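Local coordinates for DSBA-like thioredoxin domain-containing protein (Pseudomonas aeruginosa PAO1, PDB 5HFI), which probably reduces disulfide bonds in the cytosol as a thioredoxin-superfamily oxidoreductase that binds glutathione, at residues A[9-14]-A[38-43]; A[70-75]-A[198-203]; A[74-79]-A[123-128]; A[98-103]-A[155-160]. All coordinates share one frame; numbering follows the deposited sequence.

Overall arrangement
Contact 1 is the most buried of the four: its two parallel strands, 8-13 and 37-42, belong to the central mixed sheet and are held by a ladder of backbone hydrogen bonds. Contact 2 is partly buried, while contacts 3 and 4 lie at the surface. Contacts 2 and 3 start from the same stretch at the end of helix 64-73, sharing G74 and Q75; both come near the glutathione site, one through apolar packing, the other through a backbone bond and aromatic rings. Contact 4 is away from that site, its centre about 29 Å from the centre of contact 2. It is purely packed, yet its helix 96-109 touches contact 1 through T99 and V102 against Y13.

Contact 1: A[9-14]-A[38-43]; sequences LHYLYD and VRLHGG
One face of the Y13 ring rests on G42, whose CA lies 3.8 Å from the ring centroid of Y13 in a CH-pi contact offset toward the rim. G42 has no side chain, and the ring can therefore lie close over it. The Y13 ring reaches across because its CG sits between the backbone N and the carbonyl carbon (chi1 73°); its CE2 also comes within 3.8 Å of L40 CB. The Y11 ring meets L40 CD1 at its edge, carries Y13 CB over one face, and stacks with F183. On the other side of the sheet the imidazoles of H10 and H41 meet rim to rim, planes at 33°, with H10 ND1 and H41 NE2 hydrogen-bonded at 2.8 Å. CD2 of L12 packs on H41 CB at 3.5 Å. Between the two faces the strands pair in parallel through five backbone bonds, from R39 N to L9 O (2.9 Å) to G43 N to Y13 O (3.0 Å). H10 NE2 is also bonded to E186 OE1. The histidine pair needs one ring nitrogen with a proton and one without, and E186 would probably favour a proton on H10 NE2.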
loop_
_atom_site.group_PDB
_atom_site.type_symbol
_atom_site.label_atom_id
_atom_site.label_comp_id
_atom_site.label_asym_id
_atom_site.label_seq_id
_atom_site.Cartn_x
_atom_site.Cartn_y
_atom_site.Cartn_z
ATOM N N LEU A 9 -0.958 -5.785 14.234
ATOM C CA LEU A 9 -1.301 -6.267 12.904
ATOM C C LEU A 9 -0.231 -5.805 11.924
ATOM O O LEU A 9 -0.070 -4.601 11.698
ATOM C CB LEU A 9 -2.675 -5.762 12.468
ATOM C CG LEU A 9 -3.097 -6.192 11.062
ATOM C CD1 LEU A 9 -3.354 -7.693 11.016
ATOM C CD2 LEU A 9 -4.319 -5.419 10.597
ATOM N N HIS A 10 0.498 -6.756 11.355
ATOM C CA HIS A 10 1.515 -6.451 10.361
ATOM C C HIS A 10 0.904 -6.558 8.972
ATOM O O HIS A 10 0.225 -7.542 8.662
ATOM C CB HIS A 10 2.705 -7.399 10.497
ATOM C CG HIS A 10 3.397 -7.312 11.824
ATOM N ND1 HIS A 10 4.473 -6.480 12.048
ATOM C CD2 HIS A 10 3.173 -7.957 12.994
ATOM C CE1 HIS A 10 4.878 -6.609 13.299
ATOM N NE2 HIS A 10 4.107 -7.502 13.894
ATOM N N TYR A 11 1.138 -5.543 8.143
ATOM C CA TYR A 11 0.590 -5.483 6.791
ATOM C C TYR A 11 1.747 -5.417 5.801
ATOM O O TYR A 11 2.451 -4.404 5.729
ATOM C CB TYR A 11 -0.345 -4.284 6.630
ATOM C CG TYR A 11 -0.931 -4.124 5.240
ATOM C CD1 TYR A 11 -1.139 -2.864 4.697
ATOM C CD2 TYR A 11 -1.275 -5.232 4.473
ATOM C CE1 TYR A 11 -1.677 -2.707 3.431
ATOM C CE2 TYR A 11 -1.813 -5.083 3.203
ATOM C CZ TYR A 11 -2.009 -3.817 2.690
ATOM O OH TYR A 11 -2.541 -3.655 1.432
ATOM N N LEU A 12 1.945 -6.501 5.054
ATOM C CA LEU A 12 2.908 -6.541 3.960
ATOM C C LEU A 12 2.198 -6.131 2.675
ATOM O O LEU A 12 1.249 -6.797 2.246
ATOM C CB LEU A 12 3.513 -7.937 3.823
ATOM C CG LEU A 12 4.600 -8.319 4.828
ATOM C CD1 LEU A 12 4.648 -9.826 5.015
ATOM C CD2 LEU A 12 5.949 -7.794 4.354
ATOM N N TYR A 13 2.666 -5.049 2.057
ATOM C CA TYR A 13 1.965 -4.425 0.948
ATOM C C TYR A 13 2.959 -4.036 -0.137
ATOM O O TYR A 13 4.178 -4.065 0.058
ATOM C CB TYR A 13 1.209 -3.171 1.405
ATOM C CG TYR A 13 2.150 -2.023 1.697
ATOM C CD1 TYR A 13 2.407 -1.047 0.739
ATOM C CD2 TYR A 13 2.806 -1.927 2.917
ATOM C CE1 TYR A 13 3.279 -0.012 0.987
ATOM C CE2 TYR A 13 3.677 -0.888 3.180
ATOM C CZ TYR A 13 3.911 0.066 2.208
ATOM O OH TYR A 13 4.778 1.100 2.456
ATOM N N ASP A 14 2.412 -3.643 -1.289
ATOM C CA ASP A 14 3.170 -2.896 -2.273
ATOM C C ASP A 14 2.224 -1.893 -2.914
ATOM O O ASP A 14 1.095 -2.266 -3.283
ATOM C CB ASP A 14 3.795 -3.769 -3.352
ATOM C CG ASP A 14 4.738 -2.995 -4.235
ATOM O OD1 ASP A 14 4.281 -2.455 -5.267
ATOM O OD2 ASP A 14 5.929 -2.894 -3.867
ATOM N N VAL A 38 -0.977 -1.190 14.162
ATOM C CA VAL A 38 -0.854 -1.592 12.763
ATOM C C VAL A 38 0.497 -1.118 12.240
ATOM O O VAL A 38 0.794 0.083 12.280
ATOM C CB VAL A 38 -1.999 -1.031 11.903
ATOM C CG1 VAL A 38 -1.766 -1.363 10.437
ATOM C CG2 VAL A 38 -3.335 -1.585 12.368
ATOM N N ARG A 39 1.309 -2.055 11.749
ATOM C CA ARG A 39 2.624 -1.769 11.184
ATOM C C ARG A 39 2.611 -2.057 9.690
ATOM O O ARG A 39 2.133 -3.114 9.261
ATOM C CB ARG A 39 3.713 -2.617 11.842
ATOM C CG ARG A 39 3.660 -2.665 13.347
ATOM C CD ARG A 39 4.435 -1.538 13.991
ATOM N NE ARG A 39 4.554 -1.752 15.429
ATOM C CZ ARG A 39 5.627 -2.268 16.018
ATOM N NH1 ARG A 39 6.679 -2.620 15.292
ATOM N NH2 ARG A 39 5.648 -2.432 17.333
ATOM N N LEU A 40 3.160 -1.135 8.905
ATOM C CA LEU A 40 3.243 -1.290 7.459
ATOM C C LEU A 40 4.619 -1.808 7.059
ATOM O O LEU A 40 5.643 -1.342 7.568
ATOM C CB LEU A 40 2.960 0.035 6.745
ATOM C CG LEU A 40 1.511 0.369 6.363
ATOM C CD1 LEU A 40 0.532 0.117 7.494
ATOM C CD2 LEU A 40 1.404 1.810 5.890
ATOM N N HIS A 41 4.635 -2.773 6.141
ATOM C CA HIS A 41 5.875 -3.356 5.623
ATOM C C HIS A 41 5.811 -3.370 4.102
ATOM O O HIS A 41 5.137 -4.221 3.515
ATOM C CB HIS A 41 6.094 -4.766 6.154
ATOM C CG HIS A 41 5.995 -4.883 7.640
ATOM N ND1 HIS A 41 7.092 -4.784 8.469
ATOM C CD2 HIS A 41 4.933 -5.119 8.447
ATOM C CE1 HIS A 41 6.707 -4.941 9.724
ATOM N NE2 HIS A 41 5.403 -5.143 9.737
ATOM N N GLY A 42 6.524 -2.441 3.466
ATOM C CA GLY A 42 6.594 -2.426 2.016
ATOM C C GLY A 42 7.575 -3.470 1.514
ATOM O O GLY A 42 8.730 -3.515 1.949
ATOM N N GLY A 43 7.114 -4.312 0.589
ATOM C CA GLY A 43 7.911 -5.426 0.111
ATOM C C GLY A 43 8.736 -5.174 -1.128
ATOM O O GLY A 43 9.594 -5.997 -1.464
#

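Contact 2: A[70-75]-A[198-203]; sequences AQLTGQ and RYLGQP
T73 meets L200 and G201 at the end of helix 64-73, its CA 3.9 Å from that of G201. Followed outward, the threonine side chain begins with a CB lying 4.4 Å from G201 N. Its methyl, anti to the carbonyl carbon, goes further: T73 CG2 is 4.0 Å from G201 N and 4.2 Å from L200 CD2. The hydroxyl branch turns to its own chain, where chi1 of 65° sets OG1 between the backbone N and the carbonyl carbon. There T73 OG1 accepts from Q75 N at 3.2 Å, an ST turn, and is also bonded to I69 O. One residue earlier, L72 adds loose apolar contact: its CD2 stands 4.4 Å from L200 CB, while L72 O faces G201 CA at 3.8 Å. G201 is the third residue of a type II turn from Y199 to Q202, with the positive phi (78°) usual there, and its bare CA lets the helix come near. L72 and L200 both touch W19, which binds glutathione, and the side chain of L200 is about 4 Å from the bound glutathione. Here the helical region inserted between strands 37-42 and 182-186, as in DsbA-like proteins, meets the thioredoxin-fold part beside the glutathione pocket.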
loop_
_atom_site.group_PDB
_atom_site.type_symbol
_atom_site.label_atom_id
_atom_site.label_comp_id
_atom_site.label_asym_id
_atom_site.label_seq_id
_atom_site.Cartn_x
_atom_site.Cartn_y
_atom_site.Cartn_z
ATOM N N ALA A 70 -12.330 -4.822 -8.800
ATOM C CA ALA A 70 -13.483 -3.944 -8.624
ATOM C C ALA A 70 -14.749 -4.746 -8.352
ATOM O O ALA A 70 -15.555 -4.374 -7.489
ATOM C CB ALA A 70 -13.660 -3.055 -9.854
ATOM N N GLN A 71 -14.939 -5.854 -9.073
ATOM C CA GLN A 71 -16.103 -6.704 -8.843
ATOM C C GLN A 71 -16.098 -7.282 -7.433
ATOM O O GLN A 71 -17.143 -7.350 -6.777
ATOM C CB GLN A 71 -16.142 -7.833 -9.876
ATOM C CG GLN A 71 -16.387 -7.382 -11.308
ATOM C CD GLN A 71 -16.435 -8.543 -12.285
ATOM O OE1 GLN A 71 -15.547 -9.397 -12.295
ATOM N NE2 GLN A 71 -17.471 -8.579 -13.116
ATOM N N LEU A 72 -14.929 -7.697 -6.945
ATOM C CA LEU A 72 -14.854 -8.373 -5.655
ATOM C C LEU A 72 -14.906 -7.393 -4.489
ATOM O O LEU A 72 -15.552 -7.671 -3.472
ATOM C CB LEU A 72 -13.577 -9.210 -5.578
ATOM C CG LEU A 72 -13.341 -10.049 -4.316
ATOM C CD1 LEU A 72 -14.601 -10.786 -3.878
ATOM C CD2 LEU A 72 -12.191 -11.014 -4.522
ATOM N N THR A 73 -14.232 -6.251 -4.607
ATOM C CA THR A 73 -14.054 -5.340 -3.484
ATOM C C THR A 73 -14.857 -4.052 -3.594
ATOM O O THR A 73 -14.948 -3.318 -2.603
ATOM C CB THR A 73 -12.571 -4.973 -3.324
ATOM O OG1 THR A 73 -12.132 -4.230 -4.471
ATOM C CG2 THR A 73 -11.727 -6.228 -3.192
ATOM N N GLY A 74 -15.427 -3.751 -4.757
ATOM C CA GLY A 74 -16.067 -2.465 -4.947
ATOM C C GLY A 74 -15.121 -1.290 -5.052
ATOM O O GLY A 74 -15.581 -0.146 -5.103
ATOM N N GLN A 75 -13.814 -1.533 -5.086
ATOM C CA GLN A 75 -12.860 -0.441 -5.182
ATOM C C GLN A 75 -12.937 0.206 -6.564
ATOM O O GLN A 75 -13.054 -0.496 -7.574
ATOM C CB GLN A 75 -11.442 -0.941 -4.910
ATOM C CG GLN A 75 -11.126 -1.154 -3.431
ATOM C CD GLN A 75 -10.975 0.152 -2.667
ATOM O OE1 GLN A 75 -9.866 0.657 -2.495
ATOM N NE2 GLN A 75 -12.089 0.698 -2.194
ATOM N N ARG A 198 -10.488 -14.182 2.604
ATOM C CA ARG A 198 -11.812 -14.338 3.196
ATOM C C ARG A 198 -12.498 -12.992 3.402
ATOM O O ARG A 198 -13.730 -12.905 3.329
ATOM C CB ARG A 198 -11.701 -15.087 4.526
ATOM C CG ARG A 198 -12.990 -15.155 5.323
ATOM C CD ARG A 198 -14.067 -15.827 4.502
ATOM N NE ARG A 198 -13.724 -17.208 4.195
ATOM C CZ ARG A 198 -14.404 -18.254 4.646
ATOM N NH1 ARG A 198 -15.463 -18.069 5.424
ATOM N NH2 ARG A 198 -14.025 -19.485 4.324
ATOM N N TYR A 199 -11.731 -11.936 3.654
ATOM C CA TYR A 199 -12.301 -10.659 4.053
ATOM C C TYR A 199 -12.255 -9.600 2.965
ATOM O O TYR A 199 -12.744 -8.487 3.191
ATOM C CB TYR A 199 -11.599 -10.153 5.317
ATOM C CG TYR A 199 -11.918 -11.010 6.512
ATOM C CD1 TYR A 199 -11.038 -12.001 6.939
ATOM C CD2 TYR A 199 -13.121 -10.855 7.190
ATOM C CE1 TYR A 199 -11.341 -12.797 8.021
ATOM C CE2 TYR A 199 -13.431 -11.645 8.270
ATOM C CZ TYR A 199 -12.539 -12.612 8.682
ATOM O OH TYR A 199 -12.857 -13.397 9.758
ATOM N N LEU A 200 -11.695 -9.906 1.796
ATOM C CA LEU A 200 -11.722 -8.952 0.696
ATOM C C LEU A 200 -13.162 -8.587 0.366
ATOM O O LEU A 200 -14.015 -9.462 0.191
ATOM C CB LEU A 200 -11.018 -9.530 -0.530
ATOM C CG LEU A 200 -9.491 -9.476 -0.480
ATOM C CD1 LEU A 200 -8.882 -10.267 -1.630
ATOM C CD2 LEU A 200 -9.006 -8.030 -0.498
ATOM N N GLY A 201 -13.436 -7.286 0.309
ATOM C CA GLY A 201 -14.786 -6.813 0.101
ATOM C C GLY A 201 -15.675 -6.866 1.321
ATOM O O GLY A 201 -16.871 -6.574 1.207
ATOM N N GLN A 202 -15.140 -7.226 2.488
ATOM C CA GLN A 202 -15.920 -7.332 3.723
ATOM C C GLN A 202 -15.216 -6.593 4.858
ATOM O O GLN A 202 -14.815 -7.204 5.856
ATOM C CB GLN A 202 -16.144 -8.799 4.096
ATOM C CG GLN A 202 -16.743 -9.657 2.990
ATOM C CD GLN A 202 -18.201 -9.334 2.718
ATOM O OE1 GLN A 202 -18.847 -8.623 3.490
ATOM N NE2 GLN A 202 -18.727 -9.857 1.617
ATOM N N PRO A 203 -15.066 -5.268 4.748
ATOM C CA PRO A 203 -14.352 -4.531 5.806
ATOM C C PRO A 203 -15.028 -4.594 7.165
ATOM O O PRO A 203 -14.334 -4.572 8.190
ATOM C CB PRO A 203 -14.312 -3.094 5.266
ATOM C CG PRO A 203 -15.437 -3.021 4.291
ATOM C CD PRO A 203 -15.519 -4.375 3.666
#

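Contact 3: A[74-79]-A[123-128]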
loop_
_atom_site.group_PDB
_atom_site.type_symbol
_atom_site.label_atom_id
_atom_site.label_comp_id
_atom_site.label_asym_id
_atom_site.label_seq_id
_atom_site.Cartn_x
_atom_site.Cartn_y
_atom_site.Cartn_z
ATOM N N GLY A 74 -15.427 -3.751 -4.757
ATOM C CA GLY A 74 -16.067 -2.465 -4.947
ATOM C C GLY A 74 -15.121 -1.290 -5.052
ATOM O O GLY A 74 -15.581 -0.146 -5.103
ATOM N N GLN A 75 -13.814 -1.533 -5.086
ATOM C CA GLN A 75 -12.860 -0.441 -5.182
ATOM C C GLN A 75 -12.937 0.206 -6.564
ATOM O O GLN A 75 -13.054 -0.496 -7.574
ATOM C CB GLN A 75 -11.442 -0.941 -4.910
ATOM C CG GLN A 75 -11.126 -1.154 -3.431
ATOM C CD GLN A 75 -10.975 0.152 -2.667
ATOM O OE1 GLN A 75 -9.866 0.657 -2.495
ATOM N NE2 GLN A 75 -12.089 0.698 -2.194
ATOM N N PRO A 76 -12.887 1.533 -6.642
ATOM C CA PRO A 76 -13.061 2.217 -7.926
ATOM C C PRO A 76 -11.769 2.372 -8.712
ATOM O O PRO A 76 -10.681 2.559 -8.165
ATOM C CB PRO A 76 -13.598 3.591 -7.502
ATOM C CG PRO A 76 -12.935 3.834 -6.188
ATOM C CD PRO A 76 -12.832 2.482 -5.515
ATOM N N PHE A 77 -11.916 2.310 -10.033
ATOM C CA PHE A 77 -10.824 2.547 -10.965
ATOM C C PHE A 77 -11.261 3.627 -11.945
ATOM O O PHE A 77 -12.367 3.559 -12.491
ATOM C CB PHE A 77 -10.434 1.262 -11.704
ATOM C CG PHE A 77 -9.862 0.191 -10.809
ATOM C CD1 PHE A 77 -8.493 -0.006 -10.730
ATOM C CD2 PHE A 77 -10.693 -0.621 -10.053
ATOM C CE1 PHE A 77 -7.961 -0.988 -9.914
ATOM C CE2 PHE A 77 -10.169 -1.603 -9.231
ATOM C CZ PHE A 77 -8.801 -1.787 -9.163
ATOM N N GLY A 78 -10.401 4.624 -12.159
ATOM C CA GLY A 78 -10.766 5.802 -12.914
ATOM C C GLY A 78 -10.380 5.736 -14.380
ATOM O O GLY A 78 -9.494 4.985 -14.780
ATOM N N LYS A 79 -11.065 6.558 -15.182
ATOM C CA LYS A 79 -10.783 6.606 -16.614
ATOM C C LYS A 79 -9.381 7.132 -16.895
ATOM O O LYS A 79 -8.752 6.719 -17.877
ATOM C CB LYS A 79 -11.825 7.468 -17.329
ATOM C CG LYS A 79 -11.858 8.921 -16.875
ATOM C CD LYS A 79 -12.840 9.737 -17.700
ATOM C CE LYS A 79 -12.913 11.176 -17.209
ATOM N NZ LYS A 79 -13.455 11.266 -15.825
ATOM N N HIS A 123 -2.971 6.812 -8.115
ATOM C CA HIS A 123 -2.639 5.885 -9.184
ATOM C C HIS A 123 -3.892 5.290 -9.867
ATOM O O HIS A 123 -4.093 5.535 -11.023
ATOM C CB HIS A 123 -1.795 4.770 -8.618
ATOM C CG HIS A 123 -1.345 3.740 -9.603
ATOM N ND1 HIS A 123 -0.279 3.933 -10.445
ATOM C CD2 HIS A 123 -1.748 2.472 -9.802
ATOM C CE1 HIS A 123 -0.073 2.842 -11.140
ATOM N NE2 HIS A 123 -0.959 1.944 -10.779
ATOM N N TYR A 124 -4.763 4.629 -9.084
ATOM C CA TYR A 124 -5.860 3.862 -9.670
ATOM C C TYR A 124 -7.065 4.720 -10.037
ATOM O O TYR A 124 -7.819 4.361 -10.947
ATOM C CB TYR A 124 -6.285 2.756 -8.704
ATOM C CG TYR A 124 -5.243 1.680 -8.529
ATOM C CD1 TYR A 124 -5.008 0.753 -9.538
ATOM C CD2 TYR A 124 -4.487 1.599 -7.364
ATOM C CE1 TYR A 124 -4.060 -0.230 -9.389
ATOM C CE2 TYR A 124 -3.531 0.619 -7.207
ATOM C CZ TYR A 124 -3.325 -0.293 -8.225
ATOM O OH TYR A 124 -2.380 -1.280 -8.093
ATOM N N VAL A 125 -7.279 5.832 -9.346
ATOM C CA VAL A 125 -8.409 6.710 -9.624
ATOM C C VAL A 125 -7.999 7.886 -10.499
ATOM O O VAL A 125 -8.642 8.171 -11.509
ATOM C CB VAL A 125 -9.049 7.189 -8.302
ATOM C CG1 VAL A 125 -10.127 8.223 -8.579
ATOM C CG2 VAL A 125 -9.616 6.007 -7.536
ATOM N N GLU A 126 -6.917 8.566 -10.134
ATOM C CA GLU A 126 -6.515 9.795 -10.805
ATOM C C GLU A 126 -5.532 9.574 -11.947
ATOM O O GLU A 126 -5.311 10.498 -12.737
ATOM C CB GLU A 126 -5.902 10.764 -9.788
ATOM C CG GLU A 126 -6.906 11.310 -8.786
ATOM C CD GLU A 126 -6.245 11.885 -7.541
ATOM O OE1 GLU A 126 -6.775 11.655 -6.431
ATOM O OE2 GLU A 126 -5.199 12.558 -7.675
ATOM N N GLY A 127 -4.940 8.388 -12.056
ATOM C CA GLY A 127 -3.986 8.132 -13.118
ATOM C C GLY A 127 -2.715 8.943 -13.017
ATOM O O GLY A 127 -2.103 9.257 -14.044
ATOM N N ARG A 128 -2.304 9.303 -11.804
ATOM C CA ARG A 128 -1.074 10.052 -11.608
ATOM C C ARG A 128 0.136 9.124 -11.669
ATOM O O ARG A 128 0.027 7.903 -11.525
ATOM C CB ARG A 128 -1.095 10.785 -10.267
ATOM C CG ARG A 128 -2.354 11.591 -10.012
ATOM C CD ARG A 128 -2.512 12.698 -11.033
ATOM N NE ARG A 128 -1.303 13.508 -11.154
ATOM C CZ ARG A 128 -0.972 14.487 -10.317
ATOM N NH1 ARG A 128 -1.757 14.781 -9.290
ATOM N NH2 ARG A 128 0.148 15.172 -10.509
#
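G78 N donates to Y124 O at 2.9 Å, an almost straight bond (175°) with the donor lying in the carbonyl plane. It joins a loop residue at the N-cap of helix 79-85 to Y124 of helix 112-124, and the CA atoms of G78 and V125 stand 4.1 Å apart. Two CA-H...O contacts reinforce it: F77 CA points its hydrogen at the same Y124 O, and G78 CA lies 3.5 Å from V125 O. Having no side chain, G78 can press directly against that carbonyl. The helix chain unwinds beyond, at G127, whose bond from N to H123 O is weak.

Side chains flank this backbone junction on two sides. CG of F77 is anti to its carbonyl carbon (chi1 -65°), and although CB starts away from the other segment, the ring comes alongside Y124, F77 CE1 reaching Y124 CD1 at 3.4 Å. The two rings are steeply inclined, at 83°. P76 CG and V125 CG2 cross at 4.2 Å, and P76 O, hydrogen-bonded to Y21 OH, lies 3.7 Å from V125 CG2. Y124 further stacks on Y21 and meets Y81 edge to face. The Y124 carbonyl thus receives the loop N-H, and the aromatic cluster probably helps hold the Y124 ring, whose side chain lies about 6 Å from that of C17, the residue that binds glutathione covalently.

Contact 4: A[98-103]-A[155-160]; sequences PTAAVL and ACSGEP
A100 turns its CB toward the end of helix 149-157 and is the first residue of 98-103 to touch it. This methyl rests 3.5 Å from S157 OG and 3.9 Å from S157 CA, and A100 CB lies 4.5 Å from C156 CB. S157 OG is bonded to F153 O within its own helix; against the A100 methyl it only packs. The backbone of A100 takes part as well, its O standing 3.8 Å from C156 CB. The next two residues, A101 and V102, touch I119 of helix 112-124 instead.

One turn after A100, L103 again faces the cysteine: L103 CB lies 4.1 Å from C156 SG, and the L103 carbonyl carbon is 4.0 Å from that sulfur. With SG anti to its carbonyl carbon (chi1 -72°), C156 brings its thiol to L103, while its CB meets both A100 and L103. The leucine continues extended from CG, and its CD1 ends 4.2 Å from P160 O, in the next helix, 159-174. The chain turns between the two helices at G158, which is the N-cap of the second. L103 also packs on L161 and H164 of helix 159-174. Small side chains, a thiol and a leucine carry the junction: between 98-103 and 155-160 the contact is van der Waals packing, and shape more than charge probably sets its fit.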
loop_
_atom_site.group_PDB
_atom_site.type_symbol
_atom_site.label_atom_id
_atom_site.label_comp_id
_atom_site.label_asym_id
_atom_site.label_seq_id
_atom_site.Cartn_x
_atom_site.Cartn_y
_atom_site.Cartn_z
ATOM N N PRO A 98 7.082 5.438 -4.274
ATOM C CA PRO A 98 5.882 5.497 -3.422
ATOM C C PRO A 98 6.091 4.872 -2.057
ATOM O O PRO A 98 5.499 5.337 -1.076
ATOM C CB PRO A 98 4.821 4.729 -4.225
ATOM C CG PRO A 98 5.545 4.009 -5.265
ATOM C CD PRO A 98 6.778 4.783 -5.559
ATOM N N THR A 99 6.897 3.812 -1.960
ATOM C CA THR A 99 7.164 3.243 -0.644
ATOM C C THR A 99 7.946 4.221 0.225
ATOM O O THR A 99 7.650 4.374 1.416
ATOM C CB THR A 99 7.909 1.914 -0.771
ATOM O OG1 THR A 99 7.147 1.017 -1.590
ATOM C CG2 THR A 99 8.102 1.282 0.603
ATOM N N ALA A 100 8.940 4.902 -0.355
ATOM C CA ALA A 100 9.664 5.927 0.392
ATOM C C ALA A 100 8.731 7.031 0.875
ATOM O O ALA A 100 8.926 7.573 1.970
ATOM C CB ALA A 100 10.785 6.515 -0.467
ATOM N N ALA A 101 7.713 7.371 0.082
ATOM C CA ALA A 101 6.747 8.378 0.512
ATOM C C ALA A 101 5.951 7.897 1.720
ATOM O O ALA A 101 5.659 8.681 2.631
ATOM C CB ALA A 101 5.810 8.735 -0.644
ATOM N N VAL A 102 5.595 6.612 1.744
ATOM C CA VAL A 102 4.900 6.052 2.901
ATOM C C VAL A 102 5.806 6.096 4.126
ATOM O O VAL A 102 5.386 6.495 5.219
ATOM C CB VAL A 102 4.431 4.616 2.599
ATOM C CG1 VAL A 102 3.967 3.923 3.867
ATOM C CG2 VAL A 102 3.333 4.621 1.535
ATOM N N LEU A 103 7.065 5.683 3.958
ATOM C CA LEU A 103 8.030 5.759 5.051
ATOM C C LEU A 103 8.178 7.185 5.560
ATOM O O LEU A 103 8.203 7.420 6.775
ATOM C CB LEU A 103 9.387 5.223 4.595
ATOM C CG LEU A 103 9.541 3.708 4.468
ATOM C CD1 LEU A 103 10.944 3.364 3.992
ATOM C CD2 LEU A 103 9.245 3.040 5.798
ATOM N N ALA A 155 15.425 11.724 2.159
ATOM C CA ALA A 155 16.195 10.944 3.123
ATOM C C ALA A 155 15.729 9.492 3.166
ATOM O O ALA A 155 16.553 8.572 3.209
ATOM C CB ALA A 155 16.097 11.578 4.510
ATOM N N CYS A 156 14.414 9.265 3.154
ATOM C CA CYS A 156 13.899 7.902 3.213
ATOM C C CYS A 156 14.187 7.115 1.942
ATOM O O CYS A 156 14.210 5.881 1.989
ATOM C CB CYS A 156 12.391 7.915 3.477
ATOM S SG CYS A 156 11.933 8.384 5.166
ATOM N N SER A 157 14.402 7.797 0.813
ATOM C CA SER A 157 14.607 7.110 -0.457
ATOM C C SER A 157 15.924 6.354 -0.509
ATOM O O SER A 157 16.061 5.422 -1.308
ATOM C CB SER A 157 14.548 8.112 -1.615
ATOM O OG SER A 157 13.260 8.693 -1.728
ATOM N N GLY A 158 16.890 6.728 0.317
ATOM C CA GLY A 158 18.182 6.085 0.257
ATOM C C GLY A 158 18.267 4.824 1.086
ATOM O O GLY A 158 17.535 3.852 0.864
ATOM N N GLU A 159 19.169 4.847 2.060
ATOM C CA GLU A 159 19.449 3.655 2.850
ATOM C C GLU A 159 18.287 3.230 3.748
ATOM O O GLU A 159 18.144 2.018 3.981
ATOM C CB GLU A 159 20.730 3.902 3.656
ATOM C CG GLU A 159 22.005 3.674 2.848
ATOM C CD GLU A 159 22.188 2.241 2.389
ATOM O OE1 GLU A 159 21.970 1.317 3.200
ATOM O OE2 GLU A 159 22.529 2.039 1.208
ATOM N N PRO A 160 17.445 4.133 4.282
ATOM C CA PRO A 160 16.239 3.657 4.990
ATOM C C PRO A 160 15.343 2.765 4.146
ATOM O O PRO A 160 14.817 1.768 4.654
ATOM C CB PRO A 160 15.530 4.961 5.378
ATOM C CG PRO A 160 16.625 5.947 5.512
ATOM C CD PRO A 160 17.635 5.586 4.467
#